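Local coordinates for Two-component system sensor histidine kinase (Bacteroides thetaiotaomicron, PDB 3OTT), which is probably a saccharide-sensing histidine kinase receptor, whose extracellular region of beta-propellers and a beta-sandwich would feed signals into a phosphorelay and transcriptional control, at residues B[322-330]-B[612-620]; B[509-520]-B[532-541]. One frame throughout, in Å; residues are numbered along the deposited sequence.

Contact 1. Residues B[322-330]-B[612-620]; sequences DGNQFYSLF and YLGGADGFG
F326 reaches across to the hairpin 612-620, and its ring lies along a backbone made largely of glycine. CG is anti to the carbonyl carbon (chi1 -66°), which turns the side chain toward the hairpin. CB rests 4.0 Å from G614 CA; CG sits near the carbonyl oxygen of G615. CD1 comes within 3.3 Å of G618 O, which meets the ring at its edge, near its plane. CE1, one carbon further out, passes 3.6 Å from G618 N. N324 CB lies over one face of the ring, toward the rim, and I314 also packs on this side chain. Glycine suits G614, where F326 and L329 press close, and G618, whose backbone angles few other residues tolerate. L329 continues the packing, its CD1 lying 4.0 Å from Y612 CB.

At the turn the contact becomes polar. F326 N gives G615 O a nearly straight bond (3.1 Å, 172°). N324 N donates to D617 OD1 at 3.1 Å. In return D617 N donates to N324 O at 2.8 Å. Aspartate fits here because its short chain folds a carboxylate back beside its own amide. The amide of Q325 lies by G615 and A616, and NE2 is hydrogen-bonded to T600 OG1.

The closing blade of the second propeller, 601-623 with 310-313, thus meets the next blade through both backbone bonds and an aromatic ring. Since most of the bonds use main-chain groups, the joint depends chiefly on backbone shape, and the hydrogen bond from N324 N probably helps to offset the nearness of acceptor N324 O to D617 OD1.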
ATOM      1  N   ASP B 322       5.013   2.530   2.378  1.00 34.39           N
ATOM      2  CA  ASP B 322       6.404   2.942   2.762  1.00 32.22           C
ATOM      3  C   ASP B 322       6.586   3.111   4.271  1.00 29.36           C
ATOM      4  O   ASP B 322       5.713   3.623   4.953  1.00 29.23           O
ATOM      5  CB  ASP B 322       6.802   4.263   2.092  1.00 32.73           C
ATOM      6  CG  ASP B 322       7.050   4.120   0.581  1.00 37.66           C
ATOM      7  OD1 ASP B 322       7.793   3.215   0.172  1.00 44.71           O
ATOM      8  OD2 ASP B 322       6.520   4.928  -0.213  1.00 41.11           O
ATOM      9  N   GLY B 323       7.734   2.708   4.777  1.00 26.33           N
ATOM     10  CA  GLY B 323       8.018   2.817   6.171  1.00 24.14           C
ATOM     11  C   GLY B 323       8.699   4.127   6.542  1.00 22.09           C
ATOM     12  O   GLY B 323       9.162   4.831   5.674  1.00 21.29           O
ATOM     13  N   ASN B 324       8.700   4.452   7.839  1.00 18.95           N
ATOM     14  CA  ASN B 324       9.486   5.500   8.364  1.00 17.75           C
ATOM     15  C   ASN B 324       9.650   5.238   9.810  1.00 17.26           C
ATOM     16  O   ASN B 324       8.713   4.804  10.427  1.00 20.38           O
ATOM     17  CB  ASN B 324       8.803   6.860   8.187  1.00 17.68           C
ATOM     18  CG  ASN B 324       9.798   8.004   8.192  1.00 17.25           C
ATOM     19  OD1 ASN B 324      10.901   7.876   8.690  1.00 16.88           O
ATOM     20  ND2 ASN B 324       9.437   9.095   7.564  1.00 19.41           N
ATOM     21  N   GLN B 325      10.824   5.487  10.372  1.00 16.68           N
ATOM     22  CA  GLN B 325      10.983   5.553  11.825  1.00 15.88           C
ATOM     23  C   GLN B 325      11.064   7.036  12.258  1.00 15.08           C
ATOM     24  O   GLN B 325      11.984   7.766  11.867  1.00 13.96           O
ATOM     25  CB  GLN B 325      12.256   4.832  12.252  1.00 16.45           C
ATOM     26  CG  GLN B 325      12.500   4.870  13.795  1.00 18.68           C
ATOM     27  CD  GLN B 325      11.707   3.804  14.490  1.00 22.41           C
ATOM     28  OE1 GLN B 325      11.552   2.704  13.962  1.00 22.97           O
ATOM     29  NE2 GLN B 325      11.192   4.118  15.686  1.00 21.46           N
ATOM     30  N   PHE B 326      10.129   7.470  13.092  1.00 14.28           N
ATOM     31  CA  PHE B 326       9.980   8.892  13.391  1.00 14.47           C
ATOM     32  C   PHE B 326      10.876   9.377  14.491  1.00 14.48           C
ATOM     33  O   PHE B 326      10.813   8.830  15.615  1.00 15.77           O
ATOM     34  CB  PHE B 326       8.502   9.235  13.706  1.00 15.09           C
ATOM     35  CG  PHE B 326       7.576   9.060  12.526  1.00 14.15           C
ATOM     36  CD1 PHE B 326       6.625   8.073  12.530  1.00 13.59           C
ATOM     37  CD2 PHE B 326       7.668   9.892  11.416  1.00 14.90           C
ATOM     38  CE1 PHE B 326       5.781   7.919  11.439  1.00 12.99           C
ATOM     39  CE2 PHE B 326       6.830   9.732  10.306  1.00 13.07           C
ATOM     40  CZ  PHE B 326       5.898   8.763  10.325  1.00 13.30           C
ATOM     41  N   TYR B 327      11.738  10.357  14.159  1.00 13.19           N
ATOM     42  CA  TYR B 327      12.678  10.954  15.106  1.00 13.23           C
ATOM     43  C   TYR B 327      12.385  12.426  15.468  1.00 13.29           C
ATOM     44  O   TYR B 327      12.856  12.930  16.494  1.00 12.76           O
ATOM     45  CB  TYR B 327      14.156  10.776  14.672  1.00 11.65           C
ATOM     46  CG  TYR B 327      14.588   9.302  14.616  1.00 12.54           C
ATOM     47  CD1 TYR B 327      14.712   8.523  15.791  1.00 10.67           C
ATOM     48  CD2 TYR B 327      14.865   8.690  13.410  1.00 11.51           C
ATOM     49  CE1 TYR B 327      15.133   7.160  15.742  1.00  9.70           C
ATOM     50  CE2 TYR B 327      15.260   7.323  13.344  1.00  8.95           C
ATOM     51  CZ  TYR B 327      15.417   6.588  14.515  1.00 11.18           C
ATOM     52  OH  TYR B 327      15.804   5.253  14.418  1.00 12.83           O
ATOM     53  N   SER B 328      11.612  13.092  14.632  1.00 14.45           N
ATOM     54  CA  SER B 328      11.225  14.493  14.851  1.00 16.80           C
ATOM     55  C   SER B 328       9.781  14.666  14.438  1.00 16.93           C
ATOM     56  O   SER B 328       9.379  14.330  13.306  1.00 15.87           O
ATOM     57  CB  SER B 328      12.061  15.450  14.036  1.00 16.20           C
ATOM     58  OG  SER B 328      13.423  15.190  14.233  1.00 25.57           O
ATOM     59  N   LEU B 329       9.012  15.152  15.406  1.00 17.70           N
ATOM     60  CA  LEU B 329       7.637  15.554  15.214  1.00 17.37           C
ATOM     61  C   LEU B 329       7.591  17.043  15.548  1.00 18.94           C
ATOM     62  O   LEU B 329       8.294  17.532  16.470  1.00 19.42           O
ATOM     63  CB  LEU B 329       6.749  14.772  16.151  1.00 18.35           C
ATOM     64  CG  LEU B 329       7.005  13.257  16.191  1.00 19.23           C
ATOM     65  CD1 LEU B 329       6.244  12.642  17.348  1.00 18.99           C
ATOM     66  CD2 LEU B 329       6.633  12.560  14.866  1.00 18.20           C
ATOM     67  N   PHE B 330       6.833  17.771  14.729  1.00 18.23           N
ATOM     68  CA  PHE B 330       6.702  19.195  14.836  1.00 18.21           C
ATOM     69  C   PHE B 330       5.423  19.629  14.155  1.00 17.68           C
ATOM     70  O   PHE B 330       5.013  19.072  13.153  1.00 18.47           O
ATOM     71  CB  PHE B 330       7.914  19.887  14.213  1.00 18.32           C
ATOM     72  CG  PHE B 330       8.004  21.361  14.549  1.00 19.71           C
ATOM     73  CD1 PHE B 330       8.522  21.779  15.782  1.00 18.66           C
ATOM     74  CD2 PHE B 330       7.562  22.342  13.616  1.00 19.43           C
ATOM     75  CE1 PHE B 330       8.598  23.178  16.094  1.00 20.53           C
ATOM     76  CE2 PHE B 330       7.616  23.716  13.910  1.00 19.94           C
ATOM     77  CZ  PHE B 330       8.115  24.139  15.151  1.00 19.54           C
ATOM     78  N   TYR B 612       1.861  13.386  20.756  1.00 21.95           N
ATOM     79  CA  TYR B 612       2.200  12.479  19.646  1.00 20.95           C
ATOM     80  C   TYR B 612       3.440  11.694  20.015  1.00 20.75           C
ATOM     81  O   TYR B 612       4.448  12.284  20.464  1.00 20.22           O
ATOM     82  CB  TYR B 612       2.441  13.266  18.354  1.00 18.26           C
ATOM     83  CG  TYR B 612       1.165  13.972  17.919  1.00 21.84           C
ATOM     84  CD1 TYR B 612       0.206  13.328  17.129  1.00 21.90           C
ATOM     85  CD2 TYR B 612       0.898  15.257  18.323  1.00 23.75           C
ATOM     86  CE1 TYR B 612      -0.967  13.958  16.766  1.00 24.34           C
ATOM     87  CE2 TYR B 612      -0.308  15.918  17.930  1.00 27.32           C
ATOM     88  CZ  TYR B 612      -1.222  15.256  17.184  1.00 25.39           C
ATOM     89  OH  TYR B 612      -2.376  15.907  16.831  1.00 30.63           O
ATOM     90  N   LEU B 613       3.380  10.380  19.805  1.00 19.88           N
ATOM     91  CA  LEU B 613       4.479   9.528  20.210  1.00 20.49           C
ATOM     92  C   LEU B 613       4.972   8.784  18.957  1.00 19.84           C
ATOM     93  O   LEU B 613       4.288   7.910  18.427  1.00 21.45           O
ATOM     94  CB  LEU B 613       4.035   8.585  21.310  1.00 19.96           C
ATOM     95  CG  LEU B 613       3.476   9.222  22.595  1.00 23.17           C
ATOM     96  CD1 LEU B 613       1.928   9.379  22.601  1.00 18.56           C
ATOM     97  CD2 LEU B 613       3.925   8.406  23.817  1.00 22.75           C
ATOM     98  N   GLY B 614       6.117   9.182  18.442  1.00 17.88           N
ATOM     99  CA  GLY B 614       6.486   8.716  17.106  1.00 17.66           C
ATOM    100  C   GLY B 614       7.346   7.511  17.253  1.00 17.40           C
ATOM    101  O   GLY B 614       8.139   7.406  18.190  1.00 18.43           O
ATOM    102  N   GLY B 615       7.136   6.551  16.377  1.00 19.06           N
ATOM    103  CA  GLY B 615       7.784   5.265  16.505  1.00 18.28           C
ATOM    104  C   GLY B 615       7.917   4.622  15.159  1.00 19.29           C
ATOM    105  O   GLY B 615       8.175   5.306  14.186  1.00 18.40           O
ATOM    106  N   ALA B 616       7.769   3.291  15.112  1.00 21.60           N
ATOM    107  CA  ALA B 616       8.019   2.521  13.910  1.00 22.81           C
ATOM    108  C   ALA B 616       6.784   2.529  13.019  1.00 23.89           C
ATOM    109  O   ALA B 616       5.731   2.035  13.412  1.00 24.24           O
ATOM    110  CB  ALA B 616       8.402   1.083  14.288  1.00 24.65           C
ATOM    111  N   ASP B 617       6.904   3.114  11.833  1.00 23.77           N
ATOM    112  CA  ASP B 617       5.782   3.096  10.846  1.00 23.94           C
ATOM    113  C   ASP B 617       4.456   3.677  11.386  1.00 23.98           C
ATOM    114  O   ASP B 617       3.353   3.237  10.996  1.00 23.69           O
ATOM    115  CB  ASP B 617       5.601   1.666  10.282  1.00 25.37           C
ATOM    116  CG  ASP B 617       6.933   1.084   9.698  1.00 28.41           C
ATOM    117  OD1 ASP B 617       7.819   1.850   9.239  1.00 28.88           O
ATOM    118  OD2 ASP B 617       7.117  -0.141   9.730  1.00 35.10           O
ATOM    119  N   GLY B 618       4.538   4.686  12.268  1.00 22.15           N
ATOM    120  CA  GLY B 618       3.307   5.243  12.816  1.00 20.61           C
ATOM    121  C   GLY B 618       3.583   6.026  14.076  1.00 20.20           C
ATOM    122  O   GLY B 618       4.743   6.207  14.460  1.00 19.56           O
ATOM    123  N   PHE B 619       2.520   6.523  14.700  1.00 18.91           N
ATOM    124  CA  PHE B 619       2.651   7.293  15.897  1.00 19.12           C
ATOM    125  C   PHE B 619       1.430   7.091  16.787  1.00 19.93           C
ATOM    126  O   PHE B 619       0.326   6.871  16.306  1.00 19.59           O
ATOM    127  CB  PHE B 619       2.830   8.787  15.582  1.00 17.50           C
ATOM    128  CG  PHE B 619       1.699   9.373  14.804  1.00 19.91           C
ATOM    129  CD1 PHE B 619       1.727   9.374  13.431  1.00 19.57           C
ATOM    130  CD2 PHE B 619       0.577   9.901  15.460  1.00 19.37           C
ATOM    131  CE1 PHE B 619       0.658   9.879  12.697  1.00 22.02           C
ATOM    132  CE2 PHE B 619      -0.473  10.453  14.749  1.00 17.40           C
ATOM    133  CZ  PHE B 619      -0.441  10.438  13.365  1.00 20.55           C
ATOM    134  N   GLY B 620       1.632   7.180  18.089  1.00 19.73           N
ATOM    135  CA  GLY B 620       0.488   7.170  19.012  1.00 21.40           C
ATOM    136  C   GLY B 620       0.010   8.584  19.292  1.00 22.02           C
ATOM    137  O   GLY B 620       0.737   9.565  19.121  1.00 20.26           O
TER

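Contact 2. Residues B[509-520]-B[532-541]; sequences FADELTGEKSPN and VGFHGGVMRI
F534 has CG between its backbone N and carbonyl carbon (chi1 51°), folding the ring over the turn toward K517, while M539 has CG anti to its N (chi1 169°), which extends the chain toward F509 and L513. The F534 ring is sandwiched: G537 O sits 3.5 Å above the centre of one face, and the K517 chain runs alongside the opposite face, its CE 3.6 Å from F534 CE1. Lysine suits this place because its methylenes can cover an aromatic ring while the ammonium continues past it, here to a long salt bridge with E512. The L513 side chain crosses that of F534 at about a right angle, its CD2 touching CD2 of the ring, and its other methyl, CD1, is 3.5 Å from M539 CE.

That same methyl of M539 touches F509 CG, and the thioether methyl lies between L513 and F509 in a Met-aromatic contact. I541 comes from the other direction, laying CG1 over one face of F509. P519 CB is pressed tightly against V532 CG1 at 3.3 Å.

Polar atoms mark the far end. N520 N donates to G533 O over 2.8 Å, almost straight at 168°. A water gives protons to E516 O and S518 O and accepts from H535 N, with H535 ND1 a fourth partner; it stitches the connecting loop to the type II turn F534-G537. G536 has the positive phi that glycine takes easily, and at G537 a side chain would run into the F534 ring.

The four-stranded antiparallel meander 519-552 is the blade of a beta-propeller; here the loop from the preceding blade, 474-508, packs over its second and third strands, 530-534 and 537-542, before entering the first, 519-524.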
ATOM      1  N   PHE B 509      29.132  20.111  35.471  1.00 18.85           N
ATOM      2  CA  PHE B 509      28.519  18.855  35.927  1.00 19.57           C
ATOM      3  C   PHE B 509      29.254  17.599  35.451  1.00 19.98           C
ATOM      4  O   PHE B 509      28.654  16.533  35.355  1.00 20.76           O
ATOM      5  CB  PHE B 509      26.988  18.851  35.595  1.00 19.81           C
ATOM      6  CG  PHE B 509      26.308  20.178  35.946  1.00 23.11           C
ATOM      7  CD1 PHE B 509      26.257  20.618  37.262  1.00 23.41           C
ATOM      8  CD2 PHE B 509      25.823  21.039  34.939  1.00 24.45           C
ATOM      9  CE1 PHE B 509      25.657  21.867  37.585  1.00 27.17           C
ATOM     10  CE2 PHE B 509      25.215  22.259  35.252  1.00 24.05           C
ATOM     11  CZ  PHE B 509      25.153  22.683  36.565  1.00 28.16           C
ATOM     12  N   ALA B 510      30.545  17.727  35.138  1.00 19.47           N
ATOM     13  CA  ALA B 510      31.341  16.577  34.731  1.00 21.34           C
ATOM     14  C   ALA B 510      31.642  15.662  35.925  1.00 22.58           C
ATOM     15  O   ALA B 510      32.050  14.523  35.748  1.00 24.31           O
ATOM     16  CB  ALA B 510      32.687  17.027  34.016  1.00 19.00           C
ATOM     17  N   ASP B 511      31.454  16.176  37.127  1.00 24.40           N
ATOM     18  CA  ASP B 511      31.719  15.402  38.321  1.00 27.19           C
ATOM     19  C   ASP B 511      30.723  14.230  38.465  1.00 26.89           C
ATOM     20  O   ASP B 511      31.102  13.136  38.847  1.00 28.37           O
ATOM     21  CB  ASP B 511      31.787  16.322  39.563  1.00 28.07           C
ATOM     22  CG  ASP B 511      30.468  17.084  39.839  1.00 32.49           C
ATOM     23  OD1 ASP B 511      29.566  17.176  38.942  1.00 34.57           O
ATOM     24  OD2 ASP B 511      30.342  17.608  40.979  1.00 36.50           O
ATOM     25  N   GLU B 512      29.470  14.454  38.080  1.00 26.25           N
ATOM     26  CA  GLU B 512      28.434  13.448  38.143  1.00 25.99           C
ATOM     27  C   GLU B 512      28.086  12.867  36.766  1.00 24.98           C
ATOM     28  O   GLU B 512      27.925  11.649  36.621  1.00 25.39           O
ATOM     29  CB  GLU B 512      27.185  14.081  38.790  1.00 26.82           C
ATOM     30  CG  GLU B 512      26.108  13.074  39.151  1.00 31.48           C
ATOM     31  CD  GLU B 512      25.030  13.614  40.124  1.00 38.41           C
ATOM     32  OE1 GLU B 512      25.206  14.714  40.727  1.00 39.74           O
ATOM     33  OE2 GLU B 512      24.004  12.900  40.276  1.00 41.48           O
ATOM     34  N   LEU B 513      27.957  13.720  35.740  1.00 23.49           N
ATOM     35  CA  LEU B 513      27.543  13.231  34.442  1.00 23.39           C
ATOM     36  C   LEU B 513      28.683  12.565  33.659  1.00 24.04           C
ATOM     37  O   LEU B 513      29.217  13.138  32.731  1.00 24.26           O
ATOM     38  CB  LEU B 513      26.943  14.360  33.658  1.00 23.17           C
ATOM     39  CG  LEU B 513      25.608  14.955  34.115  1.00 24.88           C
ATOM     40  CD1 LEU B 513      25.385  16.195  33.222  1.00 27.13           C
ATOM     41  CD2 LEU B 513      24.488  13.988  33.940  1.00 23.19           C
ATOM     42  N   THR B 514      29.055  11.350  34.031  1.00 24.71           N
ATOM     43  CA  THR B 514      30.324  10.777  33.602  1.00 26.44           C
ATOM     44  C   THR B 514      30.225   9.244  33.743  1.00 27.62           C
ATOM     45  O   THR B 514      29.443   8.762  34.569  1.00 27.67           O
ATOM     46  CB  THR B 514      31.480  11.342  34.471  1.00 26.22           C
ATOM     47  OG1 THR B 514      32.743  10.923  33.972  1.00 30.34           O
ATOM     48  CG2 THR B 514      31.388  10.867  35.856  1.00 27.35           C
ATOM     49  N   GLY B 515      31.000   8.508  32.933  1.00 28.67           N
ATOM     50  CA  GLY B 515      30.962   7.034  32.905  1.00 30.48           C
ATOM     51  C   GLY B 515      29.560   6.561  32.571  1.00 30.60           C
ATOM     52  O   GLY B 515      29.002   6.923  31.526  1.00 30.24           O
ATOM     53  N   GLU B 516      28.963   5.811  33.474  1.00 31.77           N
ATOM     54  CA  GLU B 516      27.634   5.278  33.216  1.00 33.96           C
ATOM     55  C   GLU B 516      26.569   6.408  33.184  1.00 32.57           C
ATOM     56  O   GLU B 516      25.484   6.239  32.639  1.00 31.17           O
ATOM     57  CB  GLU B 516      27.255   4.125  34.201  1.00 36.13           C
ATOM     58  CG  GLU B 516      27.114   4.530  35.667  1.00 42.21           C
ATOM     59  CD  GLU B 516      26.684   3.368  36.580  1.00 51.19           C
ATOM     60  OE1 GLU B 516      27.505   2.956  37.432  1.00 54.20           O
ATOM     61  OE2 GLU B 516      25.531   2.858  36.453  1.00 54.10           O
ATOM     62  N   LYS B 517      26.904   7.567  33.737  1.00 31.09           N
ATOM     63  CA  LYS B 517      25.942   8.658  33.715  1.00 29.82           C
ATOM     64  C   LYS B 517      26.245   9.705  32.637  1.00 27.61           C
ATOM     65  O   LYS B 517      25.847  10.859  32.743  1.00 26.21           O
ATOM     66  CB  LYS B 517      25.742   9.258  35.119  1.00 29.93           C
ATOM     67  CG  LYS B 517      25.005   8.305  36.019  1.00 30.87           C
ATOM     68  CD  LYS B 517      25.095   8.693  37.455  1.00 34.14           C
ATOM     69  CE  LYS B 517      24.143   9.814  37.761  1.00 30.51           C
ATOM     70  NZ  LYS B 517      23.651   9.685  39.159  1.00 31.80           N
ATOM     71  N   SER B 518      26.982   9.278  31.624  1.00 26.73           N
ATOM     72  CA  SER B 518      27.257  10.112  30.458  1.00 26.11           C
ATOM     73  C   SER B 518      25.931  10.560  29.803  1.00 23.70           C
ATOM     74  O   SER B 518      25.083   9.735  29.519  1.00 24.93           O
ATOM     75  CB  SER B 518      28.127   9.359  29.468  1.00 25.71           C
ATOM     76  OG  SER B 518      28.278  10.105  28.292  1.00 30.05           O
ATOM     77  N   PRO B 519      25.749  11.863  29.605  1.00 21.88           N
ATOM     78  CA  PRO B 519      24.452  12.410  29.145  1.00 20.50           C
ATOM     79  C   PRO B 519      24.189  12.118  27.697  1.00 19.50           C
ATOM     80  O   PRO B 519      25.123  12.045  26.925  1.00 18.96           O
ATOM     81  CB  PRO B 519      24.598  13.948  29.326  1.00 17.94           C
ATOM     82  CG  PRO B 519      26.070  14.227  29.493  1.00 19.83           C
ATOM     83  CD  PRO B 519      26.789  12.915  29.790  1.00 22.81           C
ATOM     84  N   ASN B 520      22.929  11.983  27.326  1.00 20.15           N
ATOM     85  CA  ASN B 520      22.610  11.807  25.929  1.00 23.04           C
ATOM     86  C   ASN B 520      21.312  12.517  25.532  1.00 22.18           C
ATOM     87  O   ASN B 520      20.821  12.292  24.456  1.00 23.00           O
ATOM     88  CB  ASN B 520      22.529  10.311  25.553  1.00 23.91           C
ATOM     89  CG  ASN B 520      21.224   9.681  26.035  1.00 30.05           C
ATOM     90  OD1 ASN B 520      20.834   9.878  27.195  1.00 31.97           O
ATOM     91  ND2 ASN B 520      20.513   8.967  25.134  1.00 31.80           N
ATOM     92  N   VAL B 532      18.638  17.116  31.751  1.00 19.10           N
ATOM     93  CA  VAL B 532      19.624  16.244  31.119  1.00 17.88           C
ATOM     94  C   VAL B 532      19.251  14.754  31.307  1.00 19.31           C
ATOM     95  O   VAL B 532      18.931  14.286  32.408  1.00 20.20           O
ATOM     96  CB  VAL B 532      21.071  16.499  31.654  1.00 19.01           C
ATOM     97  CG1 VAL B 532      22.157  15.697  30.797  1.00 15.93           C
ATOM     98  CG2 VAL B 532      21.438  18.000  31.623  1.00 15.44           C
ATOM     99  N   GLY B 533      19.289  14.000  30.223  1.00 19.13           N
ATOM    100  CA  GLY B 533      18.918  12.604  30.282  1.00 19.80           C
ATOM    101  C   GLY B 533      20.195  11.814  30.228  1.00 21.32           C
ATOM    102  O   GLY B 533      21.139  12.173  29.492  1.00 21.30           O
ATOM    103  N   PHE B 534      20.241  10.776  31.049  1.00 21.93           N
ATOM    104  CA  PHE B 534      21.281   9.786  30.997  1.00 22.99           C
ATOM    105  C   PHE B 534      20.659   8.402  31.244  1.00 25.37           C
ATOM    106  O   PHE B 534      19.434   8.263  31.515  1.00 25.83           O
ATOM    107  CB  PHE B 534      22.392  10.092  32.030  1.00 23.08           C
ATOM    108  CG  PHE B 534      21.894  10.337  33.441  1.00 21.64           C
ATOM    109  CD1 PHE B 534      21.700   9.279  34.324  1.00 23.61           C
ATOM    110  CD2 PHE B 534      21.674  11.636  33.904  1.00 19.46           C
ATOM    111  CE1 PHE B 534      21.263   9.492  35.643  1.00 21.83           C
ATOM    112  CE2 PHE B 534      21.251  11.877  35.238  1.00 18.60           C
ATOM    113  CZ  PHE B 534      21.025  10.806  36.088  1.00 20.40           C
ATOM    114  N   HIS B 535      21.505   7.386  31.174  1.00 26.30           N
ATOM    115  CA  HIS B 535      21.079   6.013  31.403  1.00 27.86           C
ATOM    116  C   HIS B 535      20.442   5.831  32.757  1.00 27.53           C
ATOM    117  O   HIS B 535      21.136   5.824  33.756  1.00 28.50           O
ATOM    118  CB  HIS B 535      22.238   5.004  31.165  1.00 28.12           C
ATOM    119  CG  HIS B 535      22.421   4.667  29.720  1.00 34.08           C
ATOM    120  ND1 HIS B 535      22.808   5.609  28.779  1.00 40.24           N
ATOM    121  CD2 HIS B 535      22.214   3.516  29.036  1.00 39.40           C
ATOM    122  CE1 HIS B 535      22.853   5.045  27.584  1.00 43.27           C
ATOM    123  NE2 HIS B 535      22.514   3.770  27.716  1.00 43.88           N
ATOM    124  N   GLY B 536      19.115   5.650  32.750  1.00 26.84           N
ATOM    125  CA  GLY B 536      18.346   5.340  33.938  1.00 26.81           C
ATOM    126  C   GLY B 536      18.173   6.459  34.946  1.00 26.60           C
ATOM    127  O   GLY B 536      18.122   6.204  36.162  1.00 28.71           O
ATOM    128  N   GLY B 537      18.088   7.688  34.455  1.00 24.59           N
ATOM    129  CA  GLY B 537      17.803   8.840  35.288  1.00 23.99           C
ATOM    130  C   GLY B 537      17.877  10.170  34.535  1.00 23.10           C
ATOM    131  O   GLY B 537      18.249  10.235  33.321  1.00 20.68           O
ATOM    132  N   VAL B 538      17.447  11.225  35.226  1.00 22.12           N
ATOM    133  CA  VAL B 538      17.553  12.570  34.669  1.00 21.48           C
ATOM    134  C   VAL B 538      18.106  13.509  35.730  1.00 21.10           C
ATOM    135  O   VAL B 538      18.069  13.212  36.900  1.00 21.53           O
ATOM    136  CB  VAL B 538      16.163  13.156  34.170  1.00 20.91           C
ATOM    137  CG1 VAL B 538      15.459  12.206  33.244  1.00 20.53           C
ATOM    138  CG2 VAL B 538      15.271  13.481  35.352  1.00 20.97           C
ATOM    139  N   MET B 539      18.571  14.663  35.289  1.00 20.63           N
ATOM    140  CA  MET B 539      19.133  15.662  36.157  1.00 21.10           C
ATOM    141  C   MET B 539      18.476  16.997  35.780  1.00 21.95           C
ATOM    142  O   MET B 539      18.436  17.366  34.561  1.00 21.25           O
ATOM    143  CB  MET B 539      20.645  15.782  35.912  1.00 20.75           C
ATOM    144  CG  MET B 539      21.307  16.997  36.583  1.00 21.62           C
ATOM    145  SD  MET B 539      23.134  16.824  36.827  1.00 31.30           S
ATOM    146  CE  MET B 539      23.571  17.973  35.666  1.00 27.75           C
ATOM    147  N   ARG B 540      18.003  17.712  36.804  1.00 20.02           N
ATOM    148  CA  ARG B 540      17.427  19.035  36.613  1.00 19.98           C
ATOM    149  C   ARG B 540      18.438  20.087  37.039  1.00 19.08           C
ATOM    150  O   ARG B 540      18.922  20.051  38.131  1.00 19.95           O
ATOM    151  CB  ARG B 540      16.144  19.179  37.427  1.00 18.92           C
ATOM    152  CG  ARG B 540      15.436  20.494  37.167  1.00 22.19           C
ATOM    153  CD  ARG B 540      14.161  20.676  38.011  1.00 15.84           C
ATOM    154  NE  ARG B 540      14.556  20.742  39.412  1.00 22.35           N
ATOM    155  CZ  ARG B 540      13.745  20.596  40.459  1.00 22.19           C
ATOM    156  NH1 ARG B 540      12.445  20.356  40.329  1.00 23.37           N
ATOM    157  NH2 ARG B 540      14.253  20.669  41.649  1.00 24.51           N
ATOM    158  N   ILE B 541      18.722  21.035  36.169  1.00 19.03           N
ATOM    159  CA  ILE B 541      19.720  22.046  36.388  1.00 19.00           C
ATOM    160  C   ILE B 541      19.086  23.432  36.390  1.00 19.31           C
ATOM    161  O   ILE B 541      18.326  23.757  35.488  1.00 19.28           O
ATOM    162  CB  ILE B 541      20.742  22.005  35.259  1.00 18.40           C
ATOM    163  CG1 ILE B 541      21.558  20.714  35.348  1.00 21.96           C
ATOM    164  CG2 ILE B 541      21.715  23.205  35.302  1.00 18.46           C
ATOM    165  CD1 ILE B 541      22.320  20.394  34.044  1.00 25.55           C
TER
HETATM  166  O   HOH W   1      24.379   7.484  30.609  1.00 13.72           O

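In the fold
Both contacts belong to the second of two seven-bladed propellers, which precedes the C-terminal Y_Y_Y beta-sandwich. Contact 1 joins two blades: strand 326-331 opens one, and strands 610-615 and 618-623 belong to the blade that strand 310-313 completes from the start of the propeller. Contact 2 lies within the blade 519-552 and the loop leading into it, nested in sequence inside the span that contact 1 closes. Only the blade 561-591 comes between that blade and strand 601-605. The centres of the two contacts are 26 Å apart, with nearest atoms about 11 Å apart and no touch. Contact 1 thus helps close the ring; contact 2 packs the entry loop against the strands of a single blade.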